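Local coordinates for putative CRISPR-associated endoribonuclease-like protein Cas6nc (Pyrococcus horikoshii, PDB 3QJL), which binds CRISPR RNA as a Cas6-family protein of the prokaryotic adaptive immune system, the RNA it meets affecting its oligomeric state, at residues Asp162-Val167 and Phe185-Leu190; Leu190-Thr195 and Ser207-Arg212; Ser84-Asp89 and Gly223-Phe228. One frame throughout, in Å; residues are numbered along the deposited sequence.

Contact 1. Residues Asp162-Val167 and Phe185-Leu190; sequences DRLRKV and FTIEVL. With nucleotides of chain B.
Arg165 and Phe185 join helix 160-176 to strand 185-189 in the C-terminal Cas6 region, a helix packed on a sheet, consistent with the ferredoxin-like fold of the protein. The short segments of helix and strand run at 131° to each other, and their axes approach to 9.3 Å. The polar part is a side-on grip. NE of Arg165 donates to the backbone O of Phe185 at 3.2 Å, and NH2 of Arg165 donates to the same O at 3.0 Å. That oxygen lies in the guanidinium plane, at its edge. The NE bond lies in the carbonyl plane, whereas NH2 is tilted 22° from it. The arginine chain bends at chi3 (-81°), which turns its end toward the start of the strand. NH2 of Arg165 also passes CG2 of Thr186 at 3.9 Å.

The Phe185 ring comes back toward the helix, sliding past the arginine chain in the opposite direction. Its CE1 is 4.1 Å from CG of Arg165. Leu164 crosses the Phe185 side chain at about a right angle. Its CD2 meets the edge of the ring, 4.1 Å from CE2 of Phe185. The same methyl group is 4.3 Å from CG2 of Ile187. Met161 and Met168 of the helix also touch Phe185, and Tyr213 meets its ring nearly parallel.

Two donors therefore converge on one backbone oxygen, beside a buried apolar patch made by Leu164 and Phe185. The paired bonds restrict rotation of the guanidinium, and its positive charge would probably polarise the Phe185 carbonyl.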
# COMPACT_ATOMS: atom_id res chain seq x y z
N ASP A 162 -11.11 18.15 10.42
CA ASP A 162 -12.14 18.86 11.16
C ASP A 162 -13.36 17.97 11.35
O ASP A 162 -14.03 18.00 12.39
CB ASP A 162 -12.54 20.15 10.47
CG ASP A 162 -13.71 20.82 11.16
OD1 ASP A 162 -13.47 21.52 12.16
OD2 ASP A 162 -14.87 20.61 10.72
N ARG A 163 -13.66 17.17 10.34
CA ARG A 163 -14.77 16.24 10.45
C ARG A 163 -14.46 15.14 11.48
O ARG A 163 -15.30 14.80 12.30
CB ARG A 163 -15.08 15.66 9.08
CG ARG A 163 -16.23 14.71 9.07
CD ARG A 163 -17.55 15.39 9.33
NE ARG A 163 -18.59 14.36 9.33
CZ ARG A 163 -19.32 14.01 10.39
NH1 ARG A 163 -19.17 14.63 11.56
NH2 ARG A 163 -20.23 13.04 10.26
N LEU A 164 -13.25 14.60 11.45
CA LEU A 164 -12.87 13.51 12.32
C LEU A 164 -12.88 13.95 13.77
O LEU A 164 -13.33 13.22 14.64
CB LEU A 164 -11.46 13.01 11.98
CG LEU A 164 -10.84 11.96 12.91
CD1 LEU A 164 -11.61 10.64 12.87
CD2 LEU A 164 -9.38 11.75 12.57
N ARG A 165 -12.36 15.15 14.00
CA ARG A 165 -12.34 15.78 15.31
C ARG A 165 -13.76 15.79 15.90
O ARG A 165 -13.99 15.32 17.02
CB ARG A 165 -11.79 17.19 15.16
CG ARG A 165 -11.20 17.83 16.41
CD ARG A 165 -10.44 19.13 16.06
NE ARG A 165 -9.07 18.90 15.55
CZ ARG A 165 -8.55 19.46 14.45
NH1 ARG A 165 -9.27 20.29 13.69
NH2 ARG A 165 -7.30 19.19 14.09
N LYS A 166 -14.72 16.30 15.14
CA LYS A 166 -16.11 16.34 15.59
C LYS A 166 -16.72 14.96 15.79
O LYS A 166 -17.48 14.74 16.71
CB LYS A 166 -16.98 17.18 14.64
CG LYS A 166 -16.84 18.67 14.87
CD LYS A 166 -17.17 19.48 13.64
CE LYS A 166 -16.77 20.93 13.84
NZ LYS A 166 -16.64 21.65 12.54
N VAL A 167 -16.38 14.01 14.92
CA VAL A 167 -16.90 12.66 15.07
C VAL A 167 -16.45 12.05 16.40
O VAL A 167 -17.25 11.48 17.12
CB VAL A 167 -16.52 11.76 13.89
CG1 VAL A 167 -16.86 10.32 14.19
CG2 VAL A 167 -17.25 12.20 12.65
N PHE A 185 -6.84 17.57 18.93
CA PHE A 185 -5.85 16.61 18.46
C PHE A 185 -5.61 16.70 16.95
O PHE A 185 -6.45 17.21 16.20
CB PHE A 185 -6.24 15.19 18.85
CG PHE A 185 -7.36 14.62 18.04
CD1 PHE A 185 -8.67 14.76 18.45
CD2 PHE A 185 -7.10 13.93 16.87
CE1 PHE A 185 -9.70 14.22 17.71
CE2 PHE A 185 -8.13 13.38 16.12
CZ PHE A 185 -9.44 13.53 16.54
N THR A 186 -4.47 16.19 16.50
CA THR A 186 -4.17 16.11 15.08
C THR A 186 -3.68 14.72 14.77
O THR A 186 -3.22 14.01 15.66
CB THR A 186 -3.04 17.07 14.67
OG1 THR A 186 -1.91 16.86 15.52
CG2 THR A 186 -3.48 18.52 14.78
N ILE A 187 -3.77 14.33 13.51
CA ILE A 187 -3.07 13.14 13.05
C ILE A 187 -2.26 13.51 11.81
O ILE A 187 -2.72 14.29 10.98
CB ILE A 187 -4.05 12.00 12.69
CG1 ILE A 187 -4.58 12.19 11.28
CG2 ILE A 187 -5.19 11.92 13.69
CD1 ILE A 187 -5.41 11.03 10.81
N GLU A 188 -1.05 12.98 11.69
CA GLU A 188 -0.36 13.13 10.42
C GLU A 188 -0.04 11.79 9.77
O GLU A 188 0.57 10.91 10.39
CB GLU A 188 0.85 14.07 10.49
CG GLU A 188 2.12 13.47 11.06
CD GLU A 188 3.31 14.38 10.83
OE1 GLU A 188 3.32 15.11 9.80
OE2 GLU A 188 4.24 14.37 11.67
N VAL A 189 -0.50 11.64 8.53
CA VAL A 189 -0.38 10.40 7.79
C VAL A 189 1.08 10.08 7.52
O VAL A 189 1.89 10.97 7.29
CB VAL A 189 -1.12 10.54 6.46
CG1 VAL A 189 -0.91 9.33 5.59
CG2 VAL A 189 -2.57 10.76 6.73
N LEU A 190 1.41 8.80 7.55
CA LEU A 190 2.77 8.34 7.33
C LEU A 190 2.79 7.40 6.15
O LEU A 190 3.59 7.55 5.26
CB LEU A 190 3.37 7.69 8.57
CG LEU A 190 3.49 8.65 9.76
CD1 LEU A 190 4.34 8.05 10.88
CD2 LEU A 190 4.08 9.95 9.29
P A B 7 2.38 6.77 0.62
OP1 A B 7 1.90 5.80 1.62
OP2 A B 7 1.91 6.65 -0.78
O5' A B 7 2.14 8.24 1.15
C5' A B 7 2.12 8.53 2.53
C4' A B 7 2.56 9.94 2.79
O4' A B 7 3.98 10.06 2.53
C3' A B 7 1.91 10.99 1.90
O3' A B 7 0.69 11.45 2.42
C2' A B 7 2.97 12.08 1.83
O2' A B 7 2.92 12.89 2.98
C1' A B 7 4.25 11.27 1.87
N9 A B 7 4.76 10.95 0.52
C8 A B 7 4.94 9.70 -0.01
N7 A B 7 5.42 9.71 -1.23
C5 A B 7 5.57 11.05 -1.53
C6 A B 7 6.03 11.72 -2.67
N6 A B 7 6.46 11.12 -3.78
N1 A B 7 6.04 13.06 -2.64
C2 A B 7 5.62 13.68 -1.53
N3 A B 7 5.16 13.18 -0.40
C4 A B 7 5.17 11.84 -0.46
P C B 5 4.95 -1.32 6.90
OP1 C B 5 3.96 -1.97 6.01
OP2 C B 5 6.28 -0.98 6.36
O5' C B 5 4.29 -0.04 7.58
C5' C B 5 5.07 0.86 8.34
C4' C B 5 5.13 2.22 7.70
O4' C B 5 5.10 3.25 8.72
C3' C B 5 6.37 2.49 6.86
O3' C B 5 6.02 3.30 5.74
C2' C B 5 7.26 3.28 7.82
O2' C B 5 8.20 4.11 7.19
C1' C B 5 6.22 4.08 8.60
N1 C B 5 6.66 4.45 9.97
C2 C B 5 7.03 5.77 10.23
O2 C B 5 7.02 6.61 9.31
N3 C B 5 7.40 6.10 11.49
C4 C B 5 7.42 5.17 12.46
N4 C B 5 7.80 5.56 13.68
C5 C B 5 7.03 3.82 12.21
C6 C B 5 6.66 3.51 10.97

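Contact 2. Residues Leu190-Thr195 and Ser207-Arg212; sequences LKFKPT and SLMVFR. With nucleotides of chain D; nucleotides of chain B.
Phe192 and Met209 extend from one face of an antiparallel hairpin, and Lys191, Lys193, Leu208 and Val210 from the other. Phe192 and Met209 are a non-hydrogen-bonded pair. Their side chains run at a slant to each other, with CD1 of Phe192 4.2 Å from CE of Met209. The phenylalanine has CG anti to its own N (chi1 166°), and its ring reaches Ser207. There CE1 of Phe192 lies 3.5 Å from CB of Ser207, and the serine OG sits at the ring edge. Pro155 touches both Phe192 and Met209.

On the other face, CB of Lys191 packs against CB of Val210, while the rest of the lysine chain leads away along C5 of chain B. Val210 also faces this nucleotide, its CG1 3.5 Å from O4' of C5. Leu190 puts CD1 beside the cytosine, 3.4 Å from O2 of C5. The lysine ammonium groups both form salt bridges to RNA phosphates. Thr195 bonds through OG1 to a uracil base.

Leu190 and Lys191 both face Val210 in a classic beta bulge. Leu190 N and Lys191 N share the O of Val210, at 2.8 Å and 3.1 Å respectively. Next to the bulge, Phe192 N points outward and bonds OP1 of A7 of chain B at 2.8 Å, with an N-H...O angle of 167°. Farther along, N6 of A9 of chain D donates to the O of Pro194 at 3.3 Å.

The hairpin thus meets RNA with both charged side chains and backbone polar groups. Lysines pair with phosphates, a backbone N-H grips a phosphate oxygen, and a backbone carbonyl accepts from an adenine amino group.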
# COMPACT_ATOMS: atom_id res chain seq x y z
N LEU A 190 1.41 8.80 7.55
CA LEU A 190 2.77 8.34 7.33
C LEU A 190 2.79 7.40 6.15
O LEU A 190 3.59 7.55 5.26
CB LEU A 190 3.37 7.69 8.57
CG LEU A 190 3.49 8.65 9.76
CD1 LEU A 190 4.34 8.05 10.88
CD2 LEU A 190 4.08 9.95 9.29
N LYS A 191 1.98 6.36 6.22
CA LYS A 191 1.78 5.49 5.07
C LYS A 191 0.28 5.49 4.81
O LYS A 191 -0.50 5.31 5.73
CB LYS A 191 2.26 4.08 5.41
CG LYS A 191 2.26 3.08 4.28
CD LYS A 191 2.89 1.78 4.76
CE LYS A 191 3.11 0.78 3.64
NZ LYS A 191 4.32 1.13 2.82
N PHE A 192 -0.14 5.78 3.58
CA PHE A 192 -1.57 5.89 3.30
C PHE A 192 -2.07 5.15 2.07
O PHE A 192 -1.43 5.15 1.02
CB PHE A 192 -1.98 7.36 3.21
CG PHE A 192 -3.34 7.57 2.60
CD1 PHE A 192 -4.48 7.51 3.38
CD2 PHE A 192 -3.48 7.82 1.25
CE1 PHE A 192 -5.73 7.69 2.83
CE2 PHE A 192 -4.72 8.00 0.69
CZ PHE A 192 -5.85 7.94 1.48
N LYS A 193 -3.24 4.53 2.21
CA LYS A 193 -3.90 3.86 1.09
C LYS A 193 -5.42 3.97 1.22
O LYS A 193 -5.96 4.01 2.32
CB LYS A 193 -3.48 2.39 1.02
CG LYS A 193 -3.81 1.71 -0.29
CD LYS A 193 -2.95 0.48 -0.51
CE LYS A 193 -3.78 -0.69 -1.00
NZ LYS A 193 -2.92 -1.77 -1.57
N PRO A 194 -6.11 3.99 0.08
CA PRO A 194 -7.59 3.98 0.06
C PRO A 194 -8.17 2.57 -0.15
O PRO A 194 -7.56 1.73 -0.81
CB PRO A 194 -7.91 4.83 -1.19
CG PRO A 194 -6.79 4.52 -2.10
CD PRO A 194 -5.57 4.45 -1.21
N THR A 195 -9.35 2.30 0.38
CA THR A 195 -9.96 1.00 0.15
C THR A 195 -11.45 1.22 -0.03
O THR A 195 -12.01 2.17 0.52
CB THR A 195 -9.65 0.06 1.34
OG1 THR A 195 -9.82 -1.31 0.96
CG2 THR A 195 -10.53 0.40 2.52
N SER A 207 -9.61 4.58 4.77
CA SER A 207 -8.16 4.62 4.69
C SER A 207 -7.51 3.47 5.45
O SER A 207 -7.87 3.19 6.59
CB SER A 207 -7.65 5.96 5.24
OG SER A 207 -8.64 6.97 5.10
N LEU A 208 -6.57 2.79 4.81
CA LEU A 208 -5.66 1.91 5.51
C LEU A 208 -4.35 2.67 5.61
O LEU A 208 -3.68 2.89 4.61
CB LEU A 208 -5.41 0.64 4.72
CG LEU A 208 -6.63 -0.16 4.31
CD1 LEU A 208 -6.20 -1.25 3.34
CD2 LEU A 208 -7.29 -0.75 5.53
N MET A 209 -3.97 3.07 6.81
CA MET A 209 -2.87 3.99 6.94
C MET A 209 -2.07 3.73 8.21
O MET A 209 -2.56 3.10 9.16
CB MET A 209 -3.42 5.41 6.98
CG MET A 209 -4.42 5.61 8.08
SD MET A 209 -5.21 7.23 8.08
CE MET A 209 -3.83 8.17 7.45
N VAL A 210 -0.83 4.21 8.21
CA VAL A 210 -0.07 4.32 9.44
C VAL A 210 0.01 5.80 9.71
O VAL A 210 0.40 6.55 8.83
CB VAL A 210 1.34 3.76 9.27
CG1 VAL A 210 2.24 4.25 10.39
CG2 VAL A 210 1.30 2.25 9.23
N PHE A 211 -0.41 6.24 10.90
CA PHE A 211 -0.40 7.67 11.19
C PHE A 211 0.09 7.97 12.59
O PHE A 211 0.17 7.08 13.43
CB PHE A 211 -1.78 8.28 10.98
CG PHE A 211 -2.84 7.70 11.87
CD1 PHE A 211 -3.41 6.47 11.57
CD2 PHE A 211 -3.28 8.39 12.98
CE1 PHE A 211 -4.39 5.94 12.38
CE2 PHE A 211 -4.25 7.87 13.79
CZ PHE A 211 -4.82 6.64 13.50
N ARG A 212 0.45 9.23 12.83
CA ARG A 212 0.87 9.65 14.16
C ARG A 212 -0.20 10.53 14.76
O ARG A 212 -0.69 11.46 14.12
CB ARG A 212 2.19 10.41 14.14
CG ARG A 212 2.47 11.09 15.48
CD ARG A 212 3.87 11.67 15.60
NE ARG A 212 4.88 10.68 15.28
CZ ARG A 212 5.52 10.63 14.12
NH1 ARG A 212 5.24 11.54 13.18
NH2 ARG A 212 6.44 9.70 13.89
P A D 9 -12.31 -0.54 -10.50
OP1 A D 9 -13.07 -0.45 -11.77
OP2 A D 9 -10.84 -0.25 -10.52
O5' A D 9 -13.03 0.35 -9.39
C5' A D 9 -14.44 0.30 -9.22
C4' A D 9 -14.93 1.43 -8.37
O4' A D 9 -14.36 1.29 -7.04
C3' A D 9 -14.54 2.82 -8.87
O3' A D 9 -15.54 3.78 -8.48
C2' A D 9 -13.24 3.08 -8.11
O2' A D 9 -12.93 4.45 -7.92
C1' A D 9 -13.48 2.36 -6.77
N9 A D 9 -12.25 1.80 -6.20
C8 A D 9 -11.44 0.87 -6.82
N7 A D 9 -10.36 0.55 -6.16
C5 A D 9 -10.44 1.33 -5.03
C6 A D 9 -9.58 1.44 -3.92
N6 A D 9 -8.45 0.74 -3.80
N1 A D 9 -9.94 2.31 -2.96
C2 A D 9 -11.08 3.01 -3.10
N3 A D 9 -11.97 2.98 -4.08
C4 A D 9 -11.59 2.12 -5.03
P A B 7 2.38 6.77 0.62
OP1 A B 7 1.90 5.80 1.62
OP2 A B 7 1.91 6.65 -0.78
O5' A B 7 2.14 8.24 1.15
C5' A B 7 2.12 8.53 2.53
C4' A B 7 2.56 9.94 2.79
O4' A B 7 3.98 10.06 2.53
C3' A B 7 1.91 10.99 1.90
O3' A B 7 0.69 11.45 2.42
C2' A B 7 2.97 12.08 1.83
O2' A B 7 2.92 12.89 2.98
C1' A B 7 4.25 11.27 1.87
N9 A B 7 4.76 10.95 0.52
C8 A B 7 4.94 9.70 -0.01
N7 A B 7 5.42 9.71 -1.23
C5 A B 7 5.57 11.05 -1.53
C6 A B 7 6.03 11.72 -2.67
N6 A B 7 6.46 11.12 -3.78
N1 A B 7 6.04 13.06 -2.64
C2 A B 7 5.62 13.68 -1.53
N3 A B 7 5.16 13.18 -0.40
C4 A B 7 5.17 11.84 -0.46
P C B 5 4.95 -1.32 6.90
OP1 C B 5 3.96 -1.97 6.01
OP2 C B 5 6.28 -0.98 6.36
O5' C B 5 4.29 -0.04 7.58
C5' C B 5 5.07 0.86 8.34
C4' C B 5 5.13 2.22 7.70
O4' C B 5 5.10 3.25 8.72
C3' C B 5 6.37 2.49 6.86
O3' C B 5 6.02 3.30 5.74
C2' C B 5 7.26 3.28 7.82
O2' C B 5 8.20 4.11 7.19
C1' C B 5 6.22 4.08 8.60
N1 C B 5 6.66 4.45 9.97
C2 C B 5 7.03 5.77 10.23
O2 C B 5 7.02 6.61 9.31
N3 C B 5 7.40 6.10 11.49
C4 C B 5 7.42 5.17 12.46
N4 C B 5 7.80 5.56 13.68
C5 C B 5 7.03 3.82 12.21
C6 C B 5 6.66 3.51 10.97

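Contact 3. Residues Ser84-Asp89 and Gly223-Phe228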
# COMPACT_ATOMS: atom_id res chain seq x y z
N SER A 84 -12.36 -5.14 19.96
CA SER A 84 -11.97 -4.22 21.03
C SER A 84 -13.15 -3.41 21.55
O SER A 84 -14.15 -3.25 20.86
CB SER A 84 -10.85 -3.29 20.53
OG SER A 84 -10.37 -2.42 21.54
N SER A 85 -13.01 -2.87 22.76
CA SER A 85 -14.06 -2.03 23.33
C SER A 85 -13.58 -1.46 24.65
O SER A 85 -12.75 -2.04 25.33
CB SER A 85 -15.31 -2.89 23.60
OG SER A 85 -16.36 -2.13 24.19
N SER A 86 -14.17 -0.34 25.05
CA SER A 86 -13.79 0.31 26.29
C SER A 86 -14.56 -0.32 27.44
O SER A 86 -14.25 -0.12 28.61
CB SER A 86 -14.10 1.80 26.20
OG SER A 86 -15.44 2.00 25.80
N ASN A 87 -15.57 -1.09 27.06
CA ASN A 87 -16.49 -1.70 27.99
C ASN A 87 -16.25 -3.20 28.03
O ASN A 87 -16.58 -3.90 27.07
CB ASN A 87 -17.90 -1.43 27.49
CG ASN A 87 -18.97 -1.97 28.42
OD1 ASN A 87 -18.71 -2.76 29.33
ND2 ASN A 87 -20.21 -1.54 28.17
N GLU A 88 -15.70 -3.70 29.13
CA GLU A 88 -15.35 -5.12 29.15
C GLU A 88 -16.57 -6.00 29.36
O GLU A 88 -16.50 -7.21 29.20
CB GLU A 88 -14.20 -5.44 30.10
CG GLU A 88 -14.61 -5.85 31.50
CD GLU A 88 -14.94 -4.66 32.37
OE1 GLU A 88 -15.07 -3.54 31.80
OE2 GLU A 88 -15.07 -4.85 33.60
N ASP A 89 -17.71 -5.38 29.66
CA ASP A 89 -18.95 -6.12 29.60
C ASP A 89 -19.35 -6.47 28.17
O ASP A 89 -19.91 -7.54 27.92
CB ASP A 89 -20.08 -5.40 30.35
CG ASP A 89 -20.05 -5.68 31.84
OD1 ASP A 89 -19.56 -6.76 32.24
OD2 ASP A 89 -20.50 -4.81 32.62
N GLY A 223 -10.13 6.28 20.91
CA GLY A 223 -9.94 5.74 19.57
C GLY A 223 -9.28 4.37 19.59
O GLY A 223 -9.69 3.46 18.87
N TYR A 224 -8.26 4.24 20.43
CA TYR A 224 -7.55 2.98 20.60
C TYR A 224 -8.53 1.86 20.97
O TYR A 224 -8.48 0.77 20.41
CB TYR A 224 -6.48 3.18 21.66
CG TYR A 224 -5.44 2.10 21.79
CD1 TYR A 224 -5.07 1.30 20.71
CD2 TYR A 224 -4.80 1.88 23.01
CE1 TYR A 224 -4.09 0.31 20.87
CE2 TYR A 224 -3.84 0.91 23.16
CZ TYR A 224 -3.49 0.13 22.11
OH TYR A 224 -2.52 -0.83 22.33
N GLU A 225 -9.41 2.14 21.93
CA GLU A 225 -10.32 1.12 22.47
C GLU A 225 -11.53 0.87 21.59
O GLU A 225 -11.92 -0.28 21.37
CB GLU A 225 -10.79 1.51 23.87
CG GLU A 225 -9.67 1.63 24.88
CD GLU A 225 -10.04 2.42 26.12
OE1 GLU A 225 -11.24 2.66 26.34
OE2 GLU A 225 -9.13 2.83 26.87
N ASN A 226 -12.16 1.95 21.14
CA ASN A 226 -13.37 1.89 20.32
C ASN A 226 -13.24 2.12 18.82
O ASN A 226 -14.25 2.13 18.11
CB ASN A 226 -14.42 2.84 20.87
CG ASN A 226 -14.88 2.43 22.24
OD1 ASN A 226 -14.93 1.24 22.56
ND2 ASN A 226 -15.21 3.42 23.06
N GLY A 227 -12.02 2.34 18.35
CA GLY A 227 -11.78 2.61 16.95
C GLY A 227 -11.89 4.09 16.62
O GLY A 227 -12.60 4.83 17.30
N PHE A 228 -11.18 4.52 15.58
CA PHE A 228 -11.26 5.90 15.11
C PHE A 228 -12.24 6.03 13.95
O PHE A 228 -12.28 5.16 13.07
CB PHE A 228 -9.89 6.40 14.66
CG PHE A 228 -8.95 6.71 15.78
CD1 PHE A 228 -8.10 5.74 16.28
CD2 PHE A 228 -8.88 7.98 16.31
CE1 PHE A 228 -7.22 6.03 17.30
CE2 PHE A 228 -8.00 8.27 17.34
CZ PHE A 228 -7.17 7.29 17.83
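With chi1 at -177°, OG of Ser84 stands anti to its own N and reaches the end of helix 217-226. It donates to the backbone O of Glu225 at 2.6 Å. The donor is tilted 20° from the carbonyl plane. Asn226 has CG anti to its carbonyl carbon (chi1 -64°), which brings its amide to Ser86. There ND2 of Asn226 donates to OG of Ser86 at 3.1 Å, and the serine oxygen lies near the amide plane. A weak bond runs from N of Ser86 to OD1 of Asn226, 3.0 Å long. One amide thus meets both backbone and side chain of the same serine. The extended Glu225 side chain lies alongside Ser86.

Ser85 faces away from the helix. Its OG accepts from N of Asn87 in an ST turn and is also bonded to the O of Phe53. OD1 of Asn87 then accepts from N of Asp89 at 2.8 Å.

Gly227 leaves the helix with positive phi, and Arg171 bonds its O. The contact joins the C-terminal end of helix 217-226 to the turn between strand 79-85 and helix 88-100, where Asn87 is the N-cap. A capped strand-to-helix turn of the N-terminal Cas6 region thus packs on a helix end of the C-terminal one.

How the contacts relate
Contacts 1 and 2 belong to the C-terminal Cas6 region and share Leu190, where the chain turns a corner. Strands 185-189 and 192-197 both pair with strand 204-215. Val189 packs on Met209 between the two contacts. Contact 1 is partly buried and sets a helix on this sheet. Contact 2 is buried within the complex, is built mainly of backbone bonds, and meets RNA. Both touch the second subunit. Contact 3 is also buried, but it joins the two Cas6 regions through serine hydroxyls and an asparagine amide. It closes a long loop of chain that encloses the other two, and its centre lies about 18 Å from that of contact 1.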